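Orf11 (Staphylococcus phage P68, PDB 6O43) is probably a lysin, an enzyme that would help the phage break down the staphylococcal cell wall. Local coordinates at residues Gln25-Val30 and Lys46-Leu51; Leu21-Leu26 and Val59-Phe64; Tyr33-Val38 and Glu71-Gly76; Lys9-Tyr14 and Asn176-Gly181. All blocks are in the same frame, centred on the assembly; numbering follows the deposited sequence.

Contact 1. Residues Gln25-Val30 and Lys46-Leu51; sequences QLVPKV and KIRQVL
V27 turns both of its methyl branches toward helix 46-51 and is the residue on which most of this contact rests. Two kinds of interaction cross it. The first is packing of branched aliphatic chains. The CG2 methyl of I47 sits against the fork of V27, 4.2 Å from V27 CG2 and equally near V27 CG1. V30, one turn on, brings its own CG2 to 4.3 Å from the same I47 CG2. I47 has CG1 beside the backbone N (chi1 -64°), which leaves CG2 as the branch facing the valines. One turn beyond I47, L51 reaches across with CD1, 4.2 Å from L26 CB and 4.4 Å from V27 CG2. The second kind is a methyl group against an arginine. V27 CG2 touches R48 CG at 3.9 Å; the extended arginine chain crosses the valine at about a right angle and brings one face of its guanidinium under the same methyl, R48 CZ 4.1 Å from V27 CG2. The charge of R48 is met by a salt bridge from NH1 to D24, one turn before P28, where the helix that carries V27 kinks. This is packing of helix 23-30 on helix 44-57 in a chain without strands, the short segments approaching to 10.1 Å between axes at 121°. Around it F36 touches V30 and I47, A65 touches V30, and W188 touches L26 and V30. Since no hydrogen bond joins the two segments, their fit depends on the shapes of methyl groups, while the single charged side chain that takes part lies at the margin with its carboxylate partner.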
loop_
_atom_site.group_PDB
_atom_site.type_symbol
_atom_site.label_atom_id
_atom_site.label_comp_id
_atom_site.label_asym_id
_atom_site.label_seq_id
_atom_site.Cartn_x
_atom_site.Cartn_y
_atom_site.Cartn_z
ATOM N N GLN A 25 -19.029 0.849 5.524
ATOM C CA GLN A 25 -18.230 0.596 6.715
ATOM C C GLN A 25 -16.984 1.472 6.754
ATOM O O GLN A 25 -16.522 1.838 7.841
ATOM C CB GLN A 25 -17.849 -0.883 6.780
ATOM C CG GLN A 25 -19.045 -1.808 6.968
ATOM C CD GLN A 25 -18.731 -3.250 6.624
ATOM O OE1 GLN A 25 -18.273 -3.553 5.522
ATOM N NE2 GLN A 25 -18.974 -4.150 7.570
ATOM N N LEU A 26 -16.447 1.837 5.587
ATOM C CA LEU A 26 -15.185 2.572 5.548
ATOM C C LEU A 26 -15.369 4.036 5.933
ATOM O O LEU A 26 -14.534 4.599 6.648
ATOM C CB LEU A 26 -14.555 2.464 4.155
ATOM C CG LEU A 26 -13.926 1.119 3.776
ATOM C CD1 LEU A 26 -13.452 1.130 2.326
ATOM C CD2 LEU A 26 -12.770 0.784 4.711
ATOM N N VAL A 27 -16.457 4.669 5.482
ATOM C CA VAL A 27 -16.578 6.123 5.625
ATOM C C VAL A 27 -16.403 6.578 7.069
ATOM O O VAL A 27 -15.535 7.428 7.323
ATOM C CB VAL A 27 -17.905 6.609 5.013
ATOM C CG1 VAL A 27 -18.064 8.104 5.242
ATOM C CG2 VAL A 27 -17.950 6.284 3.528
ATOM N N PRO A 28 -17.164 6.072 8.043
ATOM C CA PRO A 28 -16.964 6.537 9.427
ATOM C C PRO A 28 -15.581 6.232 9.977
ATOM O O PRO A 28 -15.117 6.936 10.882
ATOM C CB PRO A 28 -18.059 5.795 10.208
ATOM C CG PRO A 28 -18.405 4.607 9.360
ATOM C CD PRO A 28 -18.248 5.081 7.942
ATOM N N LYS A 29 -14.904 5.203 9.457
ATOM C CA LYS A 29 -13.605 4.828 10.005
ATOM C C LYS A 29 -12.509 5.805 9.603
ATOM O O LYS A 29 -11.577 6.039 10.380
ATOM C CB LYS A 29 -13.231 3.412 9.556
ATOM C CG LYS A 29 -14.088 2.309 10.158
ATOM C CD LYS A 29 -13.920 2.255 11.666
ATOM C CE LYS A 29 -14.607 1.037 12.255
ATOM N NZ LYS A 29 -14.692 1.120 13.739
ATOM N N VAL A 30 -12.601 6.386 8.408
ATOM C CA VAL A 30 -11.493 7.134 7.818
ATOM C C VAL A 30 -11.727 8.636 7.783
ATOM O O VAL A 30 -10.800 9.379 7.419
ATOM C CB VAL A 30 -11.176 6.629 6.395
ATOM C CG1 VAL A 30 -11.058 5.114 6.386
ATOM C CG2 VAL A 30 -12.250 7.096 5.417
ATOM N N LYS A 46 -18.345 13.636 0.007
ATOM C CA LYS A 46 -17.101 13.729 -0.754
ATOM C C LYS A 46 -16.227 12.497 -0.539
ATOM O O LYS A 46 -15.565 12.029 -1.473
ATOM C CB LYS A 46 -16.346 15.008 -0.383
ATOM C CG LYS A 46 -17.045 16.280 -0.854
ATOM C CD LYS A 46 -16.216 17.522 -0.574
ATOM C CE LYS A 46 -16.831 18.740 -1.246
ATOM N NZ LYS A 46 -16.106 20.008 -0.932
ATOM N N ILE A 47 -16.216 11.954 0.679
ATOM C CA ILE A 47 -15.477 10.718 0.929
ATOM C C ILE A 47 -16.024 9.592 0.059
ATOM O O ILE A 47 -15.268 8.860 -0.589
ATOM C CB ILE A 47 -15.526 10.357 2.424
ATOM C CG1 ILE A 47 -14.808 11.421 3.258
ATOM C CG2 ILE A 47 -14.921 8.987 2.663
ATOM C CD1 ILE A 47 -14.917 11.198 4.759
ATOM N N ARG A 48 -17.352 9.447 0.024
ATOM C CA ARG A 48 -17.968 8.451 -0.848
ATOM C C ARG A 48 -17.623 8.694 -2.306
ATOM O O ARG A 48 -17.359 7.749 -3.055
ATOM C CB ARG A 48 -19.485 8.462 -0.681
ATOM C CG ARG A 48 -19.956 7.846 0.594
ATOM C CD ARG A 48 -21.451 8.056 0.783
ATOM N NE ARG A 48 -21.820 7.746 2.155
ATOM C CZ ARG A 48 -21.939 6.511 2.624
ATOM N NH1 ARG A 48 -21.732 5.473 1.824
ATOM N NH2 ARG A 48 -22.262 6.317 3.894
ATOM N N GLN A 49 -17.672 9.953 -2.737
ATOM C CA GLN A 49 -17.299 10.293 -4.103
ATOM C C GLN A 49 -15.899 9.782 -4.427
ATOM O O GLN A 49 -15.666 9.189 -5.486
ATOM C CB GLN A 49 -17.388 11.808 -4.289
ATOM C CG GLN A 49 -17.219 12.285 -5.713
ATOM C CD GLN A 49 -17.000 13.781 -5.789
ATOM O OE1 GLN A 49 -16.540 14.400 -4.827
ATOM N NE2 GLN A 49 -17.333 14.372 -6.929
ATOM N N VAL A 50 -14.956 9.988 -3.506
ATOM C CA VAL A 50 -13.578 9.559 -3.727
ATOM C C VAL A 50 -13.492 8.039 -3.782
ATOM O O VAL A 50 -12.929 7.466 -4.721
ATOM C CB VAL A 50 -12.663 10.135 -2.632
ATOM C CG1 VAL A 50 -11.315 9.435 -2.648
ATOM C CG2 VAL A 50 -12.505 11.637 -2.820
ATOM N N LEU A 51 -14.053 7.362 -2.779
ATOM C CA LEU A 51 -13.955 5.907 -2.724
ATOM C C LEU A 51 -14.624 5.259 -3.931
ATOM O O LEU A 51 -14.076 4.329 -4.531
ATOM C CB LEU A 51 -14.564 5.395 -1.421
ATOM C CG LEU A 51 -13.814 5.884 -0.181
ATOM C CD1 LEU A 51 -14.436 5.329 1.093
ATOM C CD2 LEU A 51 -12.339 5.505 -0.284
#

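Contact 2. Residues Leu21-Leu26 and Val59-Phe64; sequences LTIDQL and VSPTLF
L26 pushes CD1 onto the P61-T62 peptide, and this is the tight centre of the contact: the methyl lies 3.4 Å from both P61 C and T62 N. It also meets the proline ring, with L26 CD1 3.7 Å from P61 CB. I23 works on the same ring from another direction, crossing it at about a right angle, with I23 CG1 3.7 Å from P61 CB and I23 CD1 resting on P61 CG. L21 closes the packing beside T62, its CD1 methyl 3.8 Å from T62 CG2. T62 OG1 lies beside L21 CB, 3.7 Å away, and is hydrogen-bonded to D18 O. What meets is the beginning of two helices, each with a side-chain cap. T22 and Q25 form a capping box: T22 OG1 accepts from Q25 N at 3.1 Å, and Q25 OE1 takes the T22 N-H at 2.8 Å, approached in the plane of its amide carbonyl. At the other helix S60 OG is the N-cap, receiving L63 N at 2.8 Å along an almost straight line (172°); the same hydroxyl is hydrogen-bonded to D17 O. The two caps differ in setting. S60 is buried, whereas T22, D24 and Q25 stand on the exposed flank of their turn, and the T22 side chain leaves its CA away from helix 61-64. W188 packs on L21 and L26, and L51 of helix 44-57 covers I23.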
loop_
_atom_site.group_PDB
_atom_site.type_symbol
_atom_site.label_atom_id
_atom_site.label_comp_id
_atom_site.label_asym_id
_atom_site.label_seq_id
_atom_site.Cartn_x
_atom_site.Cartn_y
_atom_site.Cartn_z
ATOM N N LEU A 21 -14.682 -5.410 3.561
ATOM C CA LEU A 21 -15.204 -4.145 4.056
ATOM C C LEU A 21 -15.858 -3.375 2.918
ATOM O O LEU A 21 -15.337 -3.345 1.798
ATOM C CB LEU A 21 -14.096 -3.301 4.691
ATOM C CG LEU A 21 -13.414 -3.878 5.935
ATOM C CD1 LEU A 21 -12.169 -3.073 6.281
ATOM C CD2 LEU A 21 -14.382 -3.906 7.105
ATOM N N THR A 22 -16.995 -2.752 3.210
ATOM C CA THR A 22 -17.726 -1.958 2.236
ATOM C C THR A 22 -17.425 -0.476 2.419
ATOM O O THR A 22 -16.850 -0.045 3.422
ATOM C CB THR A 22 -19.233 -2.194 2.364
ATOM O OG1 THR A 22 -19.745 -1.369 3.414
ATOM C CG2 THR A 22 -19.523 -3.657 2.684
ATOM N N ILE A 23 -17.837 0.314 1.426
ATOM C CA ILE A 23 -17.653 1.760 1.506
ATOM C C ILE A 23 -18.452 2.335 2.669
ATOM O O ILE A 23 -17.998 3.262 3.351
ATOM C CB ILE A 23 -18.029 2.422 0.167
ATOM C CG1 ILE A 23 -16.947 2.141 -0.881
ATOM C CG2 ILE A 23 -18.248 3.921 0.352
ATOM C CD1 ILE A 23 -17.224 2.757 -2.236
ATOM N N ASP A 24 -19.650 1.795 2.915
ATOM C CA ASP A 24 -20.430 2.223 4.074
ATOM C C ASP A 24 -19.651 2.019 5.366
ATOM O O ASP A 24 -19.610 2.906 6.225
ATOM C CB ASP A 24 -21.757 1.464 4.134
ATOM C CG ASP A 24 -22.801 2.039 3.205
ATOM O OD1 ASP A 24 -22.665 3.217 2.814
ATOM O OD2 ASP A 24 -23.765 1.314 2.875
ATOM N N GLN A 25 -19.029 0.849 5.524
ATOM C CA GLN A 25 -18.230 0.596 6.715
ATOM C C GLN A 25 -16.984 1.472 6.754
ATOM O O GLN A 25 -16.522 1.838 7.841
ATOM C CB GLN A 25 -17.849 -0.883 6.780
ATOM C CG GLN A 25 -19.045 -1.808 6.968
ATOM C CD GLN A 25 -18.731 -3.250 6.624
ATOM O OE1 GLN A 25 -18.273 -3.553 5.522
ATOM N NE2 GLN A 25 -18.974 -4.150 7.570
ATOM N N LEU A 26 -16.447 1.837 5.587
ATOM C CA LEU A 26 -15.185 2.572 5.548
ATOM C C LEU A 26 -15.369 4.036 5.933
ATOM O O LEU A 26 -14.534 4.599 6.648
ATOM C CB LEU A 26 -14.555 2.464 4.155
ATOM C CG LEU A 26 -13.926 1.119 3.776
ATOM C CD1 LEU A 26 -13.452 1.130 2.326
ATOM C CD2 LEU A 26 -12.770 0.784 4.711
ATOM N N VAL A 59 -8.980 0.211 -7.954
ATOM C CA VAL A 59 -8.343 0.201 -6.641
ATOM C C VAL A 59 -9.421 -0.007 -5.588
ATOM O O VAL A 59 -10.418 0.725 -5.560
ATOM C CB VAL A 59 -7.562 1.498 -6.375
ATOM C CG1 VAL A 59 -7.170 1.588 -4.906
ATOM C CG2 VAL A 59 -6.327 1.558 -7.263
ATOM N N SER A 60 -9.216 -0.990 -4.721
ATOM C CA SER A 60 -10.198 -1.284 -3.691
ATOM C C SER A 60 -10.353 -0.082 -2.764
ATOM O O SER A 60 -9.345 0.480 -2.310
ATOM C CB SER A 60 -9.785 -2.521 -2.895
ATOM O OG SER A 60 -9.413 -2.189 -1.569
ATOM N N PRO A 61 -11.579 0.352 -2.470
ATOM C CA PRO A 61 -11.751 1.420 -1.476
ATOM C C PRO A 61 -11.095 1.099 -0.147
ATOM O O PRO A 61 -10.620 2.011 0.538
ATOM C CB PRO A 61 -13.276 1.532 -1.342
ATOM C CG PRO A 61 -13.812 1.004 -2.636
ATOM C CD PRO A 61 -12.859 -0.079 -3.061
ATOM N N THR A 62 -11.051 -0.180 0.236
ATOM C CA THR A 62 -10.419 -0.560 1.495
ATOM C C THR A 62 -8.923 -0.259 1.473
ATOM O O THR A 62 -8.382 0.329 2.417
ATOM C CB THR A 62 -10.669 -2.043 1.778
ATOM O OG1 THR A 62 -12.080 -2.309 1.755
ATOM C CG2 THR A 62 -10.100 -2.429 3.134
ATOM N N LEU A 63 -8.236 -0.656 0.400
ATOM C CA LEU A 63 -6.801 -0.389 0.301
ATOM C C LEU A 63 -6.526 1.109 0.303
ATOM O O LEU A 63 -5.667 1.597 1.046
ATOM C CB LEU A 63 -6.221 -1.034 -0.958
ATOM C CG LEU A 63 -4.763 -0.660 -1.255
ATOM C CD1 LEU A 63 -3.842 -1.179 -0.156
ATOM C CD2 LEU A 63 -4.336 -1.178 -2.624
ATOM N N PHE A 64 -7.258 1.856 -0.524
ATOM C CA PHE A 64 -7.085 3.303 -0.596
ATOM C C PHE A 64 -7.229 3.938 0.783
ATOM O O PHE A 64 -6.358 4.693 1.231
ATOM C CB PHE A 64 -8.106 3.877 -1.582
ATOM C CG PHE A 64 -7.828 5.290 -2.013
ATOM C CD1 PHE A 64 -6.959 5.542 -3.066
ATOM C CD2 PHE A 64 -8.460 6.360 -1.391
ATOM C CE1 PHE A 64 -6.700 6.832 -3.478
ATOM C CE2 PHE A 64 -8.210 7.660 -1.799
ATOM C CZ PHE A 64 -7.324 7.895 -2.848
#

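Contact 3. Residues Tyr33-Val38 and Glu71-Gly76; sequences YGRFNV and EGFSSG
G34 and G72 bring their backbones together, CA to CA 4.0 Å, both with positive phi, G34 following Y33 and G72 just past the end of helix 61-71. The close approach depends on G34 having no side chain, since a CB there would be directed at the G72 backbone, whereas one on G72 would point away. R35 NH1 donates to G72 O at 3.1 Å, a bent bond (N-H...O 141°) in which the donor stands above the carbonyl plane. The guanidinium also leans over F73: CD1 of that ring lies against one of its faces, the two planes 43° apart, while farther back R35 CG touches the ring edge, 4.0 Å from F73 CD1. V38 occupies a face of the same ring in a CH-pi contact, its CG1 4.0 Å from the F73 centroid, and V38 CG2 packs 3.9 Å from F73 CB. F73 carries CG anti to the backbone N (chi1 175°), a setting in which the ring lies across V38. NH1 of R35 also makes a salt bridge with E68, NH2 bonds to L77 O and N81 OD1, and W39, which lines the pocket of the bound I3C, adds a cation-pi contact. At the protein surface, the contact joins the short helix 34-38 to the loop that leaves helix 61-71, with F36 turned inward onto F64 and E68 of that helix.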
loop_
_atom_site.group_PDB
_atom_site.type_symbol
_atom_site.label_atom_id
_atom_site.label_comp_id
_atom_site.label_asym_id
_atom_site.label_seq_id
_atom_site.Cartn_x
_atom_site.Cartn_y
_atom_site.Cartn_z
ATOM N N TYR A 33 -9.018 11.007 9.089
ATOM C CA TYR A 33 -7.632 10.682 8.780
ATOM C C TYR A 33 -7.200 11.251 7.436
ATOM O O TYR A 33 -7.992 11.351 6.495
ATOM C CB TYR A 33 -7.408 9.167 8.767
ATOM C CG TYR A 33 -7.439 8.541 10.135
ATOM C CD1 TYR A 33 -6.344 8.639 10.986
ATOM C CD2 TYR A 33 -8.561 7.852 10.581
ATOM C CE1 TYR A 33 -6.365 8.071 12.245
ATOM C CE2 TYR A 33 -8.591 7.280 11.839
ATOM C CZ TYR A 33 -7.489 7.391 12.667
ATOM O OH TYR A 33 -7.512 6.822 13.922
ATOM N N GLY A 34 -5.917 11.600 7.358
ATOM C CA GLY A 34 -5.307 11.981 6.095
ATOM C C GLY A 34 -6.073 13.075 5.379
ATOM O O GLY A 34 -6.561 14.034 5.989
ATOM N N ARG A 35 -6.184 12.927 4.059
ATOM C CA ARG A 35 -6.839 13.933 3.238
ATOM C C ARG A 35 -8.358 13.841 3.280
ATOM O O ARG A 35 -9.028 14.784 2.843
ATOM C CB ARG A 35 -6.329 13.834 1.803
ATOM C CG ARG A 35 -4.891 14.314 1.703
ATOM C CD ARG A 35 -4.170 13.836 0.460
ATOM N NE ARG A 35 -2.767 14.234 0.537
ATOM C CZ ARG A 35 -1.845 13.575 1.227
ATOM N NH1 ARG A 35 -2.168 12.472 1.888
ATOM N NH2 ARG A 35 -0.594 14.016 1.258
ATOM N N PHE A 36 -8.920 12.747 3.794
ATOM C CA PHE A 36 -10.342 12.768 4.113
ATOM C C PHE A 36 -10.638 13.870 5.119
ATOM O O PHE A 36 -11.733 14.444 5.110
ATOM C CB PHE A 36 -10.801 11.407 4.646
ATOM C CG PHE A 36 -10.480 10.250 3.734
ATOM C CD1 PHE A 36 -11.089 10.137 2.496
ATOM C CD2 PHE A 36 -9.588 9.267 4.126
ATOM C CE1 PHE A 36 -10.807 9.071 1.658
ATOM C CE2 PHE A 36 -9.301 8.195 3.292
ATOM C CZ PHE A 36 -9.916 8.099 2.054
ATOM N N ASN A 37 -9.658 14.207 5.960
ATOM C CA ASN A 37 -9.785 15.293 6.929
ATOM C C ASN A 37 -9.280 16.621 6.363
ATOM O O ASN A 37 -10.020 17.608 6.328
ATOM C CB ASN A 37 -9.026 14.943 8.216
ATOM C CG ASN A 37 -9.075 16.062 9.245
ATOM O OD1 ASN A 37 -10.110 16.706 9.432
ATOM N ND2 ASN A 37 -7.952 16.302 9.915
ATOM N N VAL A 38 -8.022 16.656 5.911
ATOM C CA VAL A 38 -7.414 17.929 5.532
ATOM C C VAL A 38 -8.058 18.486 4.267
ATOM O O VAL A 38 -8.309 19.694 4.166
ATOM C CB VAL A 38 -5.891 17.775 5.368
ATOM C CG1 VAL A 38 -5.300 19.045 4.782
ATOM C CG2 VAL A 38 -5.241 17.454 6.705
ATOM N N GLU A 71 -0.689 6.542 5.965
ATOM C CA GLU A 71 0.248 7.534 5.450
ATOM C C GLU A 71 0.020 8.904 6.080
ATOM O O GLU A 71 0.981 9.586 6.459
ATOM C CB GLU A 71 0.132 7.629 3.927
ATOM C CG GLU A 71 0.795 6.480 3.185
ATOM C CD GLU A 71 2.296 6.434 3.405
ATOM O OE1 GLU A 71 2.918 7.512 3.525
ATOM O OE2 GLU A 71 2.849 5.315 3.468
ATOM N N GLY A 72 -1.240 9.317 6.203
ATOM C CA GLY A 72 -1.553 10.636 6.716
ATOM C C GLY A 72 -1.302 11.719 5.681
ATOM O O GLY A 72 -0.883 11.471 4.550
ATOM N N PHE A 73 -1.572 12.953 6.088
ATOM C CA PHE A 73 -1.324 14.097 5.225
ATOM C C PHE A 73 0.150 14.480 5.253
ATOM O O PHE A 73 0.802 14.408 6.297
ATOM C CB PHE A 73 -2.172 15.294 5.653
ATOM C CG PHE A 73 -1.871 16.547 4.883
ATOM C CD1 PHE A 73 -2.392 16.734 3.610
ATOM C CD2 PHE A 73 -1.053 17.532 5.429
ATOM C CE1 PHE A 73 -2.109 17.888 2.893
ATOM C CE2 PHE A 73 -0.764 18.690 4.726
ATOM C CZ PHE A 73 -1.291 18.871 3.454
ATOM N N SER A 74 0.669 14.900 4.101
ATOM C CA SER A 74 2.036 15.398 4.002
ATOM C C SER A 74 2.085 16.511 2.970
ATOM O O SER A 74 1.617 16.338 1.841
ATOM C CB SER A 74 3.017 14.282 3.629
ATOM O OG SER A 74 3.176 13.375 4.707
ATOM N N SER A 75 2.643 17.650 3.368
ATOM C CA SER A 75 2.765 18.812 2.499
ATOM C C SER A 75 3.263 18.428 1.112
ATOM O O SER A 75 4.255 17.709 0.968
ATOM C CB SER A 75 3.719 19.824 3.140
ATOM O OG SER A 75 4.132 20.811 2.212
ATOM N N GLY A 76 2.556 18.911 0.091
ATOM C CA GLY A 76 2.984 18.794 -1.282
ATOM C C GLY A 76 2.550 17.534 -2.000
ATOM O O GLY A 76 2.649 17.481 -3.231
#

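Contact 4. Residues Lys9-Tyr14 and Asn176-Gly181; sequences KFTHSY and NPFLDG
F10 presents a ring face to the backbone of F178, whose carbonyl oxygen stands over it toward the rim, F178 O 3.5 Å from F10 CD2. The two rings do not stack. F178 CD1 comes in at the edge of the F10 ring, in its plane, while F10 CD2 lies at the edge of the F178 ring and is 3.7 Å from F178 CB. A face of F178 is given instead to T11: the CG2 methyl sits 3.3 Å from F178 CG and makes a CH-pi contact, 3.5 Å from the ring centroid and 20° off its normal. T11 can do this because OG1 takes the position between backbone N and carbonyl carbon (chi1 57°), where it hydrogen-bonds to I7 O and leaves the methyl for the ring. The last turn of helix 3-11 thus packs against the first turns of helix 177-187, near the two ends of the chain; L179 continues the packing back along helix 3-11 on D3, K6 and I7. N176 is the N-cap of helix 177-187, its OD1 accepting from L179 N at 3.0 Å. One turn in, G181 offers a bare CA, which lets the far end of F10 lie close, F10 CE1 3.8 Å from G181 C and F10 CZ 4.0 Å from G181 CA. Y67 of helix 61-71 packs on both phenylalanines, and A157 and A158 of helix 152-159 lie against F178.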
loop_
_atom_site.group_PDB
_atom_site.type_symbol
_atom_site.label_atom_id
_atom_site.label_comp_id
_atom_site.label_asym_id
_atom_site.label_seq_id
_atom_site.Cartn_x
_atom_site.Cartn_y
_atom_site.Cartn_z
ATOM N N LYS A 9 0.040 -12.302 3.418
ATOM C CA LYS A 9 -1.335 -12.238 2.936
ATOM C C LYS A 9 -1.630 -10.885 2.302
ATOM O O LYS A 9 -2.328 -10.804 1.285
ATOM C CB LYS A 9 -2.310 -12.516 4.083
ATOM C CG LYS A 9 -2.163 -13.895 4.708
ATOM C CD LYS A 9 -3.241 -14.146 5.753
ATOM N N PHE A 10 -1.093 -9.811 2.882
ATOM C CA PHE A 10 -1.401 -8.471 2.395
ATOM C C PHE A 10 -0.719 -8.196 1.057
ATOM O O PHE A 10 -1.380 -7.853 0.070
ATOM C CB PHE A 10 -0.993 -7.434 3.442
ATOM C CG PHE A 10 -1.486 -6.047 3.146
ATOM C CD1 PHE A 10 -2.785 -5.680 3.461
ATOM C CD2 PHE A 10 -0.652 -5.108 2.561
ATOM C CE1 PHE A 10 -3.247 -4.404 3.195
ATOM C CE2 PHE A 10 -1.109 -3.827 2.291
ATOM C CZ PHE A 10 -2.411 -3.475 2.611
ATOM N N THR A 11 0.609 -8.342 1.000
ATOM C CA THR A 11 1.325 -8.014 -0.231
ATOM C C THR A 11 0.831 -8.835 -1.417
ATOM O O THR A 11 0.853 -8.355 -2.556
ATOM C CB THR A 11 2.835 -8.216 -0.054
ATOM O OG1 THR A 11 3.104 -9.563 0.355
ATOM C CG2 THR A 11 3.393 -7.251 0.978
ATOM N N HIS A 12 0.387 -10.065 -1.182
ATOM C CA HIS A 12 -0.004 -10.946 -2.274
ATOM C C HIS A 12 -1.455 -10.773 -2.707
ATOM O O HIS A 12 -1.879 -11.431 -3.660
ATOM C CB HIS A 12 0.257 -12.407 -1.889
ATOM C CG HIS A 12 1.711 -12.755 -1.821
ATOM N ND1 HIS A 12 2.493 -12.477 -0.720
ATOM C CD2 HIS A 12 2.532 -13.342 -2.726
ATOM C CE1 HIS A 12 3.730 -12.884 -0.947
ATOM N NE2 HIS A 12 3.780 -13.414 -2.155
ATOM N N SER A 13 -2.220 -9.903 -2.052
ATOM C CA SER A 13 -3.593 -9.648 -2.461
ATOM C C SER A 13 -3.626 -8.747 -3.695
ATOM O O SER A 13 -2.693 -7.989 -3.967
ATOM C CB SER A 13 -4.384 -8.994 -1.327
ATOM O OG SER A 13 -4.321 -9.773 -0.145
ATOM N N TYR A 14 -4.722 -8.842 -4.445
ATOM C CA TYR A 14 -4.949 -7.920 -5.551
ATOM C C TYR A 14 -5.322 -6.543 -5.015
ATOM O O TYR A 14 -5.946 -6.414 -3.959
ATOM C CB TYR A 14 -6.053 -8.440 -6.468
ATOM C CG TYR A 14 -5.733 -9.750 -7.150
ATOM C CD1 TYR A 14 -4.738 -9.829 -8.119
ATOM C CD2 TYR A 14 -6.438 -10.905 -6.838
ATOM C CE1 TYR A 14 -4.446 -11.024 -8.751
ATOM C CE2 TYR A 14 -6.156 -12.103 -7.464
ATOM C CZ TYR A 14 -5.158 -12.158 -8.420
ATOM O OH TYR A 14 -4.874 -13.350 -9.047
ATOM N N ASN A 176 6.351 0.033 8.130
ATOM C CA ASN A 176 5.959 -1.067 7.256
ATOM C C ASN A 176 4.525 -0.846 6.792
ATOM O O ASN A 176 3.579 -1.096 7.558
ATOM C CB ASN A 176 6.094 -2.415 7.970
ATOM C CG ASN A 176 5.865 -3.595 7.038
ATOM O OD1 ASN A 176 5.103 -3.501 6.072
ATOM N ND2 ASN A 176 6.528 -4.712 7.320
ATOM N N PRO A 177 4.308 -0.379 5.560
ATOM C CA PRO A 177 2.927 -0.139 5.109
ATOM C C PRO A 177 2.110 -1.412 4.985
ATOM O O PRO A 177 0.893 -1.376 5.202
ATOM C CB PRO A 177 3.113 0.551 3.750
ATOM C CG PRO A 177 4.473 0.086 3.276
ATOM C CD PRO A 177 5.303 -0.049 4.524
ATOM N N PHE A 178 2.744 -2.539 4.653
ATOM C CA PHE A 178 2.000 -3.781 4.484
ATOM C C PHE A 178 1.495 -4.309 5.822
ATOM O O PHE A 178 0.339 -4.736 5.930
ATOM C CB PHE A 178 2.867 -4.825 3.784
ATOM C CG PHE A 178 3.566 -4.308 2.558
ATOM C CD1 PHE A 178 2.841 -3.752 1.516
ATOM C CD2 PHE A 178 4.946 -4.387 2.444
ATOM C CE1 PHE A 178 3.479 -3.274 0.384
ATOM C CE2 PHE A 178 5.594 -3.913 1.313
ATOM C CZ PHE A 178 4.857 -3.356 0.281
ATOM N N LEU A 179 2.342 -4.289 6.852
ATOM C CA LEU A 179 1.898 -4.724 8.171
ATOM C C LEU A 179 0.851 -3.773 8.739
ATOM O O LEU A 179 -0.194 -4.207 9.235
ATOM C CB LEU A 179 3.090 -4.842 9.120
ATOM C CG LEU A 179 2.749 -5.308 10.539
ATOM C CD1 LEU A 179 2.038 -6.652 10.503
ATOM C CD2 LEU A 179 3.997 -5.383 11.409
ATOM N N ASP A 180 1.119 -2.467 8.680
ATOM C CA ASP A 180 0.147 -1.496 9.174
ATOM C C ASP A 180 -1.181 -1.619 8.438
ATOM O O ASP A 180 -2.252 -1.523 9.051
ATOM C CB ASP A 180 0.710 -0.081 9.039
ATOM C CG ASP A 180 1.892 0.166 9.957
ATOM O OD1 ASP A 180 2.235 -0.742 10.743
ATOM O OD2 ASP A 180 2.477 1.269 9.897
ATOM N N GLY A 181 -1.132 -1.820 7.120
ATOM C CA GLY A 181 -2.362 -1.987 6.364
ATOM C C GLY A 181 -3.148 -3.203 6.809
ATOM O O GLY A 181 -4.363 -3.133 7.018
#

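In the fold
Contacts 1 and 2 both use helix 23-30, their centres 7 Å apart. They share L26 and are tied by the D24-R48 salt bridge, with R48 NH1 2.6 Å from D24 OD1. F36, within the 33-38 segment of contact 3, reaches into both, touching I47 with CD1 and F64 with CZ. Contact 4 closes a loop of the chain that holds the other three and meets contact 2 where L63 CD1 lies 3.9 Å from F10 CZ. I3C, an iodinated phasing compound that need not mark a native site, lies among W39 and R86-Y89, closer to contact 3 (V38 side chain about 7 Å away) than to contact 1 (I47 about 12 Å), although Q49 OE1 is hydrogen-bonded to Y89 OH.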